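Local coordinates for protein yesU (Bacillus subtilis, PDB 1OQ1) that is of unknown function but has a galectin-like fold of the concanavalin clan, which may point to carbohydrate binding, at residues Ile33-Asp37 against His38-Leu42. Residues are numbered along the deposited sequence; the frame is centred on the assembly and turned at random.
Sequences ISFDD and HSLHL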
loop_
_atom_site.group_PDB
_atom_site.type_symbol
_atom_site.label_atom_id
_atom_site.label_comp_id
_atom_site.label_asym_id
_atom_site.label_seq_id
_atom_site.Cartn_x
_atom_site.Cartn_y
_atom_site.Cartn_z
ATOM N N ILE A 33 13.570 -3.030 -10.201
ATOM C CA ILE A 33 14.041 -1.988 -9.294
ATOM C C ILE A 33 15.170 -1.140 -9.880
ATOM O O ILE A 33 16.116 -1.667 -10.469
ATOM C CB ILE A 33 14.530 -2.619 -7.970
ATOM C CG1 ILE A 33 13.359 -3.311 -7.268
ATOM C CG2 ILE A 33 15.157 -1.563 -7.078
ATOM C CD1 ILE A 33 13.769 -4.180 -6.103
ATOM N N SER A 34 15.063 0.174 -9.700
ATOM C CA SER A 34 16.057 1.126 -10.188
ATOM C C SER A 34 16.150 2.298 -9.211
ATOM O O SER A 34 15.179 2.614 -8.523
ATOM C CB SER A 34 15.652 1.643 -11.568
ATOM O OG SER A 34 16.338 2.839 -11.882
ATOM N N PHE A 35 17.310 2.944 -9.144
ATOM C CA PHE A 35 17.463 4.076 -8.238
ATOM C C PHE A 35 17.964 5.353 -8.901
ATOM O O PHE A 35 18.724 6.121 -8.308
ATOM C CB PHE A 35 18.362 3.698 -7.058
ATOM C CG PHE A 35 17.685 2.813 -6.048
ATOM C CD1 PHE A 35 17.711 1.428 -6.179
ATOM C CD2 PHE A 35 16.978 3.369 -4.988
ATOM C CE1 PHE A 35 17.038 0.612 -5.268
ATOM C CE2 PHE A 35 16.302 2.563 -4.074
ATOM C CZ PHE A 35 16.333 1.178 -4.216
ATOM N N ASP A 36 17.521 5.577 -10.133
ATOM C CA ASP A 36 17.885 6.772 -10.883
ATOM C C ASP A 36 17.465 7.983 -10.048
ATOM O O ASP A 36 16.417 7.963 -9.405
ATOM C CB ASP A 36 17.149 6.778 -12.226
ATOM C CG ASP A 36 17.640 7.868 -13.162
ATOM O OD1 ASP A 36 17.625 9.052 -12.765
ATOM O OD2 ASP A 36 18.034 7.537 -14.301
ATOM N N ASP A 37 18.280 9.034 -10.054
ATOM C CA ASP A 37 17.979 10.236 -9.281
ATOM C C ASP A 37 17.861 9.955 -7.783
ATOM O O ASP A 37 17.144 10.656 -7.071
ATOM C CB ASP A 37 16.680 10.879 -9.773
ATOM C CG ASP A 37 16.806 11.460 -11.164
ATOM O OD1 ASP A 37 17.653 12.357 -11.358
ATOM O OD2 ASP A 37 16.058 11.023 -12.063
ATOM N N HIS A 38 18.553 8.923 -7.311
ATOM C CA HIS A 38 18.533 8.566 -5.893
ATOM C C HIS A 38 17.122 8.430 -5.325
ATOM O O HIS A 38 16.808 8.968 -4.263
ATOM C CB HIS A 38 19.319 9.605 -5.087
ATOM C CG HIS A 38 20.788 9.600 -5.374
ATOM N ND1 HIS A 38 21.630 8.608 -4.919
ATOM C CD2 HIS A 38 21.557 10.438 -6.108
ATOM C CE1 HIS A 38 22.854 8.835 -5.359
ATOM N NE2 HIS A 38 22.837 9.939 -6.084
ATOM N N SER A 39 16.277 7.702 -6.043
ATOM C CA SER A 39 14.901 7.473 -5.622
ATOM C C SER A 39 14.461 6.123 -6.176
ATOM O O SER A 39 14.900 5.719 -7.248
ATOM C CB SER A 39 13.994 8.583 -6.154
ATOM O OG SER A 39 14.064 8.660 -7.567
ATOM N N LEU A 40 13.592 5.429 -5.447
ATOM C CA LEU A 40 13.122 4.118 -5.884
ATOM C C LEU A 40 12.192 4.177 -7.092
ATOM O O LEU A 40 11.098 4.742 -7.023
ATOM C CB LEU A 40 12.401 3.398 -4.740
ATOM C CG LEU A 40 11.735 2.063 -5.105
ATOM C CD1 LEU A 40 12.797 1.055 -5.505
ATOM C CD2 LEU A 40 10.940 1.537 -3.925
ATOM N N HIS A 41 12.641 3.592 -8.198
ATOM C CA HIS A 41 11.840 3.525 -9.414
ATOM C C HIS A 41 11.353 2.086 -9.519
ATOM O O HIS A 41 12.160 1.157 -9.507
ATOM C CB HIS A 41 12.681 3.846 -10.652
ATOM C CG HIS A 41 13.039 5.291 -10.790
ATOM N ND1 HIS A 41 12.528 6.092 -11.789
ATOM C CD2 HIS A 41 13.865 6.078 -10.061
ATOM C CE1 HIS A 41 13.026 7.310 -11.672
ATOM N NE2 HIS A 41 13.839 7.328 -10.631
ATOM N N LEU A 42 10.040 1.894 -9.590
ATOM C CA LEU A 42 9.490 0.549 -9.725
ATOM C C LEU A 42 8.805 0.413 -11.081
ATOM O O LEU A 42 7.940 1.218 -11.435
ATOM C CB LEU A 42 8.485 0.247 -8.603
ATOM C CG LEU A 42 9.057 0.053 -7.194
ATOM C CD1 LEU A 42 7.924 -0.277 -6.225
ATOM C CD2 LEU A 42 10.091 -1.068 -7.200
#
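I33 begins the pairing: CG1 lies alongside CD2 of L42 at 4.0 Å, while CG2 meets CD1 of L40. S34 and H41 then form an antiparallel hydrogen-bonded pair. H41 N reaches S34 O in a short, nearly straight bond of 2.7 Å (168°), H41 O receives S34 N, and the two CB atoms touch on the same face. F35 leaves the strand, and its ring tip, CZ, packs on CD1 of L40 at 3.8 Å; on its backbone, CA gives a CH···O contact to S39 O. Two overlapping beta turns follow: F35-H38, of type II, with a weak bond from H38 N to F35 O, and D36-S39, left-handed at D37 and H38, with a weak one from S39 N to D36 O. Side chains reinforce the bend at D36 O, where S39 OG donates at 3.1 Å, almost in line with the carbonyl bond, and H41 NE2 adds a weak bond. CG of H41, anti to its carbonyl carbon (chi1 -73°), carries the ring along the turn so that D36 CB lies over one face, a CH-pi contact. The whole is a beta hairpin joining strands 31-34 and 40-44 through a tight double turn, at the margin of a galectin-like fold.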